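Local coordinates for protein potential RNA-dependent RNA polymerase (Human picobirnavirus, PDB 5I62) that polymerises ribonucleoside triphosphates on an RNA template as the viral RNA-dependent RNA polymerase, probably serving both transcription and replication of a double-stranded RNA genome, at residues W204-Y218 against W293-L306. Numbering follows the deposited sequence.
Sequences WMFPFAVNIRELQVY and WLERVFPIKYAIPL
Trp293 enters as a knob among Arg213, Glu214, Val217 and Tyr218; CG anti to the backbone N (chi1 -175°) carries the indole toward helix 208-228. NE1 donates to Arg213 O (2.9 Å) near the indole plane but from above the carbonyl plane, a bent bond (N-H...O 147°), while Val217 CG2 sits 3.5 Å from the centroid of the five-membered ring, over the face opposite Val297 CB. The six-membered ring turns its edge to the face of Tyr218, an offset edge-to-face pair with planes 72° apart. Val297 CG2 lies over one face of the Arg213 guanidinium. Lys301 bends at its last two torsions, bringing NZ to Tyr218 OH (2.8 Å) and Phe298 O; Asp330 forms a salt bridge to NZ through OD2 and a hydrogen bond with the hydroxyl through OD1. A water links Glu214 OE2 to Val297 O and Lys301 N; Ser324 and Gly325 also hold the carboxylate. Ile304 CD1 packs against Pro207 CD (3.6 Å), and Leu306 CD1 lies over the Trp204 ring in a CH-pi contact. The contact seats helix 208-228 against helix 288-296 and residues 297-304, beside strands 160-165 and 168-173, with strands 199-205 and 306-309 at its far end.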
ATOM      1  N   TRP A 204       3.734  -8.899   6.606  1.00 15.50           N
ATOM      2  CA  TRP A 204       4.502 -10.122   6.407  1.00 15.14           C
ATOM      3  C   TRP A 204       5.886  -9.721   5.896  1.00 18.41           C
ATOM      4  O   TRP A 204       6.054  -9.392   4.723  1.00 16.77           O
ATOM      5  CB  TRP A 204       3.797 -11.061   5.433  1.00 16.76           C
ATOM      6  CG  TRP A 204       2.511 -11.646   5.951  1.00 14.80           C
ATOM      7  CD1 TRP A 204       1.366 -10.972   6.283  1.00 16.22           C
ATOM      8  CD2 TRP A 204       2.253 -13.028   6.220  1.00 15.77           C
ATOM      9  NE1 TRP A 204       0.408 -11.857   6.727  1.00 15.21           N
ATOM     10  CE2 TRP A 204       0.933 -13.122   6.714  1.00 14.76           C
ATOM     11  CE3 TRP A 204       3.016 -14.196   6.102  1.00 13.37           C
ATOM     12  CZ2 TRP A 204       0.358 -14.336   7.075  1.00 15.72           C
ATOM     13  CZ3 TRP A 204       2.443 -15.400   6.455  1.00 13.51           C
ATOM     14  CH2 TRP A 204       1.127 -15.462   6.949  1.00 15.48           C
ATOM     15  N   MET A 205       6.882  -9.730   6.781  1.00 16.72           N
ATOM     16  CA  MET A 205       8.242  -9.323   6.415  1.00 17.81           C
ATOM     17  C   MET A 205       8.943 -10.550   5.835  1.00 15.26           C
ATOM     18  O   MET A 205       9.277 -11.486   6.560  1.00 15.82           O
ATOM     19  CB  MET A 205       8.980  -8.763   7.629  1.00 16.72           C
ATOM     20  CG  MET A 205       8.410  -7.445   8.141  1.00 19.79           C
ATOM     21  SD  MET A 205       9.174  -6.985   9.722  1.00 29.70           S
ATOM     22  CE  MET A 205       8.383  -5.429  10.004  1.00 19.88           C
ATOM     23  N   PHE A 206       9.136 -10.557   4.513  1.00 15.33           N
ATOM     24  CA  PHE A 206       9.555 -11.745   3.780  1.00 17.95           C
ATOM     25  C   PHE A 206      11.065 -11.931   3.837  1.00 16.36           C
ATOM     26  O   PHE A 206      11.804 -10.958   3.931  1.00 15.80           O
ATOM     27  CB  PHE A 206       9.134 -11.648   2.316  1.00 15.98           C
ATOM     28  CG  PHE A 206       7.783 -12.230   2.026  1.00 18.33           C
ATOM     29  CD1 PHE A 206       6.680 -11.851   2.763  1.00 20.88           C
ATOM     30  CD2 PHE A 206       7.617 -13.156   1.016  1.00 20.37           C
ATOM     31  CE1 PHE A 206       5.422 -12.368   2.497  1.00 19.81           C
ATOM     32  CE2 PHE A 206       6.358 -13.685   0.736  1.00 21.89           C
ATOM     33  CZ  PHE A 206       5.261 -13.289   1.489  1.00 18.65           C
ATOM     34  N   PRO A 207      11.533 -13.179   3.741  1.00 17.28           N
ATOM     35  CA  PRO A 207      12.967 -13.427   3.556  1.00 17.07           C
ATOM     36  C   PRO A 207      13.473 -12.749   2.295  1.00 18.00           C
ATOM     37  O   PRO A 207      12.815 -12.768   1.253  1.00 16.17           O
ATOM     38  CB  PRO A 207      13.061 -14.957   3.434  1.00 13.46           C
ATOM     39  CG  PRO A 207      11.804 -15.479   4.057  1.00 17.74           C
ATOM     40  CD  PRO A 207      10.753 -14.433   3.728  1.00 13.63           C
ATOM     41  N   PHE A 208      14.660 -12.157   2.413  1.00 14.39           N
ATOM     42  CA  PHE A 208      15.351 -11.542   1.285  1.00 16.44           C
ATOM     43  C   PHE A 208      15.379 -12.478   0.071  1.00 15.43           C
ATOM     44  O   PHE A 208      15.078 -12.060  -1.051  1.00 16.26           O
ATOM     45  CB  PHE A 208      16.778 -11.172   1.744  1.00 16.45           C
ATOM     46  CG  PHE A 208      17.530 -10.224   0.828  1.00 17.43           C
ATOM     47  CD1 PHE A 208      16.888  -9.474  -0.141  1.00 19.35           C
ATOM     48  CD2 PHE A 208      18.924 -10.085   0.961  1.00 18.19           C
ATOM     49  CE1 PHE A 208      17.601  -8.607  -0.962  1.00 18.75           C
ATOM     50  CE2 PHE A 208      19.635  -9.231   0.136  1.00 19.50           C
ATOM     51  CZ  PHE A 208      18.975  -8.490  -0.832  1.00 19.67           C
ATOM     52  N   ALA A 209      15.732 -13.755   0.284  1.00 15.52           N
ATOM     53  CA  ALA A 209      15.833 -14.698  -0.831  1.00 16.69           C
ATOM     54  C   ALA A 209      14.499 -14.849  -1.567  1.00 17.09           C
ATOM     55  O   ALA A 209      14.465 -14.911  -2.805  1.00 14.71           O
ATOM     56  CB  ALA A 209      16.328 -16.063  -0.342  1.00 14.25           C
ATOM     57  N   VAL A 210      13.390 -14.922  -0.829  1.00 13.53           N
ATOM     58  CA  VAL A 210      12.084 -15.020  -1.483  1.00 14.88           C
ATOM     59  C   VAL A 210      11.790 -13.748  -2.267  1.00 15.80           C
ATOM     60  O   VAL A 210      11.366 -13.805  -3.427  1.00 16.03           O
ATOM     61  CB  VAL A 210      10.963 -15.317  -0.464  1.00 14.94           C
ATOM     62  CG1 VAL A 210       9.570 -15.346  -1.176  1.00 14.16           C
ATOM     63  CG2 VAL A 210      11.207 -16.636   0.253  1.00 12.23           C
ATOM     64  N   ASN A 211      12.007 -12.582  -1.647  1.00 16.41           N
ATOM     65  CA  ASN A 211      11.734 -11.318  -2.328  1.00 15.63           C
ATOM     66  C   ASN A 211      12.578 -11.164  -3.596  1.00 19.17           C
ATOM     67  O   ASN A 211      12.084 -10.682  -4.620  1.00 16.71           O
ATOM     68  CB  ASN A 211      11.968 -10.141  -1.381  1.00 18.92           C
ATOM     69  CG  ASN A 211      10.763  -9.830  -0.510  1.00 21.08           C
ATOM     70  OD1 ASN A 211       9.620 -10.196  -0.831  1.00 24.56           O
ATOM     71  ND2 ASN A 211      11.007  -9.154   0.584  1.00 20.22           N
ATOM     72  N   ILE A 212      13.855 -11.563  -3.553  1.00 15.56           N
ATOM     73  CA  ILE A 212      14.676 -11.554  -4.769  1.00 16.51           C
ATOM     74  C   ILE A 212      14.039 -12.409  -5.865  1.00 16.63           C
ATOM     75  O   ILE A 212      13.896 -11.977  -7.015  1.00 19.53           O
ATOM     76  CB  ILE A 212      16.108 -12.037  -4.460  1.00 20.26           C
ATOM     77  CG1 ILE A 212      16.817 -11.075  -3.511  1.00 19.44           C
ATOM     78  CG2 ILE A 212      16.900 -12.210  -5.767  1.00 19.97           C
ATOM     79  CD1 ILE A 212      18.157 -11.637  -2.958  1.00 18.21           C
ATOM     80  N   ARG A 213      13.680 -13.652  -5.539  1.00 16.40           N
ATOM     81  CA  ARG A 213      13.128 -14.528  -6.564  1.00 15.12           C
ATOM     82  C   ARG A 213      11.808 -13.978  -7.104  1.00 16.68           C
ATOM     83  O   ARG A 213      11.568 -13.999  -8.318  1.00 17.14           O
ATOM     84  CB  ARG A 213      12.950 -15.935  -6.008  1.00 17.16           C
ATOM     85  CG  ARG A 213      14.273 -16.711  -5.921  1.00 20.91           C
ATOM     86  CD  ARG A 213      14.730 -16.995  -7.315  1.00 26.31           C
ATOM     87  NE  ARG A 213      14.191 -18.245  -7.797  1.00 26.62           N
ATOM     88  CZ  ARG A 213      13.866 -18.518  -9.054  1.00 23.24           C
ATOM     89  NH1 ARG A 213      13.984 -17.613 -10.010  1.00 26.58           N
ATOM     90  NH2 ARG A 213      13.397 -19.719  -9.336  1.00 24.62           N
ATOM     91  N   GLU A 214      10.935 -13.497  -6.217  1.00 15.90           N
ATOM     92  CA  GLU A 214       9.679 -12.892  -6.662  1.00 17.37           C
ATOM     93  C   GLU A 214       9.938 -11.718  -7.601  1.00 18.42           C
ATOM     94  O   GLU A 214       9.343 -11.622  -8.682  1.00 17.08           O
ATOM     95  CB  GLU A 214       8.866 -12.424  -5.461  1.00 18.28           C
ATOM     96  CG  GLU A 214       8.326 -13.515  -4.574  1.00 17.34           C
ATOM     97  CD  GLU A 214       7.676 -12.916  -3.338  1.00 21.13           C
ATOM     98  OE1 GLU A 214       8.220 -11.916  -2.801  1.00 22.70           O
ATOM     99  OE2 GLU A 214       6.640 -13.439  -2.905  1.00 20.77           O
ATOM    100  N   LEU A 215      10.855 -10.828  -7.216  1.00 15.57           N
ATOM    101  CA  LEU A 215      11.055  -9.598  -7.969  1.00 18.39           C
ATOM    102  C   LEU A 215      11.735  -9.828  -9.309  1.00 18.96           C
ATOM    103  O   LEU A 215      11.712  -8.931 -10.155  1.00 19.57           O
ATOM    104  CB  LEU A 215      11.848  -8.592  -7.139  1.00 19.28           C
ATOM    105  CG  LEU A 215      11.106  -7.978  -5.948  1.00 23.96           C
ATOM    106  CD1 LEU A 215      12.048  -7.098  -5.138  1.00 25.67           C
ATOM    107  CD2 LEU A 215       9.916  -7.169  -6.408  1.00 25.43           C
ATOM    108  N   GLN A 216      12.344 -11.000  -9.528  1.00 19.19           N
ATOM    109  CA  GLN A 216      12.828 -11.315 -10.868  1.00 20.22           C
ATOM    110  C   GLN A 216      11.705 -11.223 -11.902  1.00 21.39           C
ATOM    111  O   GLN A 216      11.974 -11.011 -13.089  1.00 18.12           O
ATOM    112  CB  GLN A 216      13.444 -12.710 -10.902  1.00 17.94           C
ATOM    113  CG  GLN A 216      14.790 -12.838 -10.199  1.00 20.78           C
ATOM    114  CD  GLN A 216      15.335 -14.233 -10.355  1.00 25.96           C
ATOM    115  OE1 GLN A 216      15.054 -15.112  -9.538  1.00 25.69           O
ATOM    116  NE2 GLN A 216      16.066 -14.468 -11.442  1.00 22.87           N
ATOM    117  N   VAL A 217      10.456 -11.425 -11.477  1.00 17.98           N
ATOM    118  CA  VAL A 217       9.296 -11.261 -12.351  1.00 14.68           C
ATOM    119  C   VAL A 217       8.632  -9.913 -12.099  1.00 16.37           C
ATOM    120  O   VAL A 217       8.345  -9.163 -13.037  1.00 19.39           O
ATOM    121  CB  VAL A 217       8.282 -12.401 -12.165  1.00 16.85           C
ATOM    122  CG1 VAL A 217       6.918 -11.982 -12.737  1.00 17.16           C
ATOM    123  CG2 VAL A 217       8.767 -13.656 -12.858  1.00 14.19           C
ATOM    124  N   TYR A 218       8.372  -9.585 -10.837  1.00 15.70           N
ATOM    125  CA  TYR A 218       7.522  -8.428 -10.577  1.00 17.68           C
ATOM    126  C   TYR A 218       8.218  -7.116 -10.922  1.00 20.17           C
ATOM    127  O   TYR A 218       7.555  -6.148 -11.326  1.00 16.13           O
ATOM    128  CB  TYR A 218       7.043  -8.437  -9.132  1.00 15.77           C
ATOM    129  CG  TYR A 218       6.106  -9.579  -8.864  1.00 16.91           C
ATOM    130  CD1 TYR A 218       4.874  -9.646  -9.509  1.00 16.03           C
ATOM    131  CD2 TYR A 218       6.440 -10.596  -7.980  1.00 17.99           C
ATOM    132  CE1 TYR A 218       3.998 -10.696  -9.286  1.00 18.01           C
ATOM    133  CE2 TYR A 218       5.562 -11.651  -7.738  1.00 19.21           C
ATOM    134  CZ  TYR A 218       4.339 -11.690  -8.392  1.00 18.98           C
ATOM    135  OH  TYR A 218       3.455 -12.725  -8.163  1.00 17.46           O
ATOM    136  N   TRP A 293       9.451 -20.564 -12.384  1.00 23.34           N
ATOM    137  CA  TRP A 293       9.049 -19.537 -11.434  1.00 20.09           C
ATOM    138  C   TRP A 293       7.577 -19.675 -11.045  1.00 20.94           C
ATOM    139  O   TRP A 293       7.222 -19.529  -9.870  1.00 19.87           O
ATOM    140  CB  TRP A 293       9.323 -18.162 -12.039  1.00 17.63           C
ATOM    141  CG  TRP A 293       9.072 -17.012 -11.114  1.00 18.58           C
ATOM    142  CD1 TRP A 293       9.992 -16.386 -10.308  1.00 16.42           C
ATOM    143  CD2 TRP A 293       7.824 -16.339 -10.899  1.00 17.10           C
ATOM    144  NE1 TRP A 293       9.390 -15.370  -9.612  1.00 15.21           N
ATOM    145  CE2 TRP A 293       8.059 -15.319  -9.948  1.00 16.80           C
ATOM    146  CE3 TRP A 293       6.530 -16.495 -11.422  1.00 19.79           C
ATOM    147  CZ2 TRP A 293       7.050 -14.456  -9.509  1.00 14.63           C
ATOM    148  CZ3 TRP A 293       5.523 -15.644 -10.977  1.00 18.48           C
ATOM    149  CH2 TRP A 293       5.795 -14.634 -10.033  1.00 16.50           C
ATOM    150  N   LEU A 294       6.707 -19.944 -12.024  1.00 17.46           N
ATOM    151  CA  LEU A 294       5.278 -20.030 -11.744  1.00 20.33           C
ATOM    152  C   LEU A 294       4.949 -21.230 -10.862  1.00 22.51           C
ATOM    153  O   LEU A 294       4.015 -21.171 -10.051  1.00 21.51           O
ATOM    154  CB  LEU A 294       4.499 -20.095 -13.059  1.00 21.38           C
ATOM    155  CG  LEU A 294       4.424 -18.770 -13.815  1.00 21.64           C
ATOM    156  CD1 LEU A 294       4.099 -19.003 -15.297  1.00 20.51           C
ATOM    157  CD2 LEU A 294       3.362 -17.865 -13.167  1.00 18.72           C
ATOM    158  N   GLU A 295       5.702 -22.325 -11.003  1.00 23.14           N
ATOM    159  CA  GLU A 295       5.440 -23.515 -10.202  1.00 22.57           C
ATOM    160  C   GLU A 295       6.110 -23.437  -8.836  1.00 24.23           C
ATOM    161  O   GLU A 295       5.577 -23.970  -7.860  1.00 23.27           O
ATOM    162  CB  GLU A 295       5.887 -24.769 -10.942  1.00 30.26           C
ATOM    163  CG  GLU A 295       5.101 -25.034 -12.230  1.00 38.74           C
ATOM    164  CD  GLU A 295       3.605 -25.191 -11.968  1.00 41.06           C
ATOM    165  OE1 GLU A 295       3.232 -25.881 -10.986  1.00 48.76           O
ATOM    166  OE2 GLU A 295       2.813 -24.588 -12.718  1.00 36.26           O
ATOM    167  N   ARG A 296       7.286 -22.809  -8.747  1.00 20.39           N
ATOM    168  CA  ARG A 296       8.115 -22.857  -7.542  1.00 23.55           C
ATOM    169  C   ARG A 296       8.003 -21.627  -6.660  1.00 20.83           C
ATOM    170  O   ARG A 296       7.966 -21.757  -5.440  1.00 16.82           O
ATOM    171  CB  ARG A 296       9.593 -23.019  -7.897  1.00 28.73           C
ATOM    172  CG  ARG A 296      10.067 -24.416  -8.166  1.00 38.41           C
ATOM    173  CD  ARG A 296      11.411 -24.344  -8.884  1.00 37.33           C
ATOM    174  NE  ARG A 296      12.555 -24.490  -7.994  1.00 38.74           N
ATOM    175  CZ  ARG A 296      12.929 -25.648  -7.463  1.00 42.09           C
ATOM    176  NH1 ARG A 296      12.236 -26.756  -7.722  1.00 47.33           N
ATOM    177  NH2 ARG A 296      13.986 -25.706  -6.679  1.00 39.41           N
ATOM    178  N   VAL A 297       8.020 -20.439  -7.250  1.00 15.89           N
ATOM    179  CA  VAL A 297       8.135 -19.189  -6.499  1.00 18.17           C
ATOM    180  C   VAL A 297       6.780 -18.532  -6.284  1.00 18.72           C
ATOM    181  O   VAL A 297       6.453 -18.105  -5.176  1.00 16.54           O
ATOM    182  CB  VAL A 297       9.098 -18.220  -7.223  1.00 17.63           C
ATOM    183  CG1 VAL A 297       9.182 -16.890  -6.460  1.00 14.50           C
ATOM    184  CG2 VAL A 297      10.471 -18.850  -7.417  1.00 19.30           C
ATOM    185  N   PHE A 298       6.006 -18.379  -7.360  1.00 18.59           N
ATOM    186  CA  PHE A 298       4.676 -17.766  -7.258  1.00 17.41           C
ATOM    187  C   PHE A 298       3.858 -18.219  -6.048  1.00 13.87           C
ATOM    188  O   PHE A 298       3.231 -17.364  -5.411  1.00 15.32           O
ATOM    189  CB  PHE A 298       3.884 -18.025  -8.549  1.00 17.42           C
ATOM    190  CG  PHE A 298       2.474 -17.513  -8.484  1.00 18.56           C
ATOM    191  CD1 PHE A 298       2.204 -16.178  -8.742  1.00 17.79           C
ATOM    192  CD2 PHE A 298       1.429 -18.347  -8.106  1.00 19.34           C
ATOM    193  CE1 PHE A 298       0.913 -15.686  -8.648  1.00 15.77           C
ATOM    194  CE2 PHE A 298       0.136 -17.851  -8.013  1.00 18.22           C
ATOM    195  CZ  PHE A 298      -0.110 -16.519  -8.284  1.00 17.93           C
ATOM    196  N   PRO A 299       3.791 -19.500  -5.690  1.00 17.59           N
ATOM    197  CA  PRO A 299       2.897 -19.882  -4.580  1.00 18.75           C
ATOM    198  C   PRO A 299       3.397 -19.486  -3.201  1.00 17.53           C
ATOM    199  O   PRO A 299       2.608 -19.565  -2.257  1.00 15.94           O
ATOM    200  CB  PRO A 299       2.795 -21.413  -4.689  1.00 20.23           C
ATOM    201  CG  PRO A 299       3.858 -21.835  -5.610  1.00 25.44           C
ATOM    202  CD  PRO A 299       4.254 -20.676  -6.454  1.00 17.85           C
ATOM    203  N   ILE A 300       4.669 -19.091  -3.042  1.00 16.07           N
ATOM    204  CA  ILE A 300       5.238 -18.955  -1.693  1.00 15.49           C
ATOM    205  C   ILE A 300       4.529 -17.871  -0.897  1.00 14.06           C
ATOM    206  O   ILE A 300       4.305 -18.015   0.310  1.00 15.55           O
ATOM    207  CB  ILE A 300       6.758 -18.691  -1.777  1.00 15.01           C
ATOM    208  CG1 ILE A 300       7.476 -19.936  -2.293  1.00 16.86           C
ATOM    209  CG2 ILE A 300       7.329 -18.227  -0.433  1.00 12.01           C
ATOM    210  CD1 ILE A 300       8.900 -19.652  -2.706  1.00 18.93           C
ATOM    211  N   LYS A 301       4.167 -16.763  -1.550  1.00 15.25           N
ATOM    212  CA  LYS A 301       3.550 -15.667  -0.813  1.00 14.69           C
ATOM    213  C   LYS A 301       2.200 -16.064  -0.220  1.00 16.27           C
ATOM    214  O   LYS A 301       1.717 -15.384   0.693  1.00 16.69           O
ATOM    215  CB  LYS A 301       3.405 -14.441  -1.716  1.00 18.59           C
ATOM    216  CG  LYS A 301       2.377 -14.653  -2.865  1.00 17.23           C
ATOM    217  CD  LYS A 301       2.245 -13.433  -3.784  1.00 17.86           C
ATOM    218  CE  LYS A 301       3.317 -13.414  -4.876  1.00 18.76           C
ATOM    219  NZ  LYS A 301       3.045 -14.408  -5.964  1.00 18.58           N
ATOM    220  N   TYR A 302       1.588 -17.149  -0.714  1.00 14.91           N
ATOM    221  CA  TYR A 302       0.310 -17.649  -0.218  1.00 14.03           C
ATOM    222  C   TYR A 302       0.452 -18.835   0.729  1.00 16.82           C
ATOM    223  O   TYR A 302      -0.561 -19.365   1.201  1.00 15.08           O
ATOM    224  CB  TYR A 302      -0.590 -18.040  -1.398  1.00 17.64           C
ATOM    225  CG  TYR A 302      -0.770 -16.896  -2.378  1.00 15.93           C
ATOM    226  CD1 TYR A 302      -1.457 -15.755  -2.000  1.00 17.01           C
ATOM    227  CD2 TYR A 302      -0.224 -16.946  -3.665  1.00 16.10           C
ATOM    228  CE1 TYR A 302      -1.613 -14.680  -2.877  1.00 17.46           C
ATOM    229  CE2 TYR A 302      -0.384 -15.872  -4.553  1.00 16.77           C
ATOM    230  CZ  TYR A 302      -1.080 -14.744  -4.138  1.00 15.80           C
ATOM    231  OH  TYR A 302      -1.273 -13.661  -4.976  1.00 18.65           O
ATOM    232  N   ALA A 303       1.680 -19.279   1.008  1.00 15.37           N
ATOM    233  CA  ALA A 303       1.885 -20.458   1.842  1.00 14.83           C
ATOM    234  C   ALA A 303       3.066 -20.352   2.805  1.00 14.96           C
ATOM    235  O   ALA A 303       3.282 -21.288   3.577  1.00 18.19           O
ATOM    236  CB  ALA A 303       2.070 -21.706   0.962  1.00 16.92           C
ATOM    237  N   ILE A 304       3.830 -19.264   2.780  1.00 13.93           N
ATOM    238  CA  ILE A 304       5.076 -19.198   3.567  1.00 14.90           C
ATOM    239  C   ILE A 304       4.751 -19.262   5.054  1.00 15.28           C
ATOM    240  O   ILE A 304       3.735 -18.682   5.489  1.00 15.08           O
ATOM    241  CB  ILE A 304       5.867 -17.920   3.218  1.00 14.37           C
ATOM    242  CG1 ILE A 304       7.294 -17.955   3.811  1.00 12.95           C
ATOM    243  CG2 ILE A 304       5.104 -16.658   3.655  1.00 13.28           C
ATOM    244  CD1 ILE A 304       8.176 -16.837   3.294  1.00 15.62           C
ATOM    245  N   PRO A 305       5.521 -19.994   5.874  1.00 15.22           N
ATOM    246  CA  PRO A 305       5.261 -19.991   7.316  1.00 16.99           C
ATOM    247  C   PRO A 305       5.425 -18.589   7.884  1.00 15.71           C
ATOM    248  O   PRO A 305       6.044 -17.718   7.273  1.00 16.31           O
ATOM    249  CB  PRO A 305       6.323 -20.956   7.878  1.00 16.73           C
ATOM    250  CG  PRO A 305       6.680 -21.851   6.691  1.00 15.33           C
ATOM    251  CD  PRO A 305       6.616 -20.925   5.511  1.00 15.26           C
ATOM    252  N   LEU A 306       4.853 -18.377   9.068  1.00 14.63           N
ATOM    253  CA  LEU A 306       4.911 -17.093   9.763  1.00 13.35           C
ATOM    254  C   LEU A 306       5.552 -17.250  11.133  1.00 14.02           C
ATOM    255  O   LEU A 306       5.005 -17.945  11.994  1.00 14.14           O
ATOM    256  CB  LEU A 306       3.514 -16.504   9.936  1.00 17.00           C
ATOM    257  CG  LEU A 306       3.448 -15.178  10.685  1.00 14.74           C
ATOM    258  CD1 LEU A 306       4.160 -14.038   9.916  1.00 13.53           C
ATOM    259  CD2 LEU A 306       1.987 -14.823  10.956  1.00 18.02           C
TER
HETATM  260  O   HOH W   1       5.454 -15.595  -3.994  1.00 20.64           O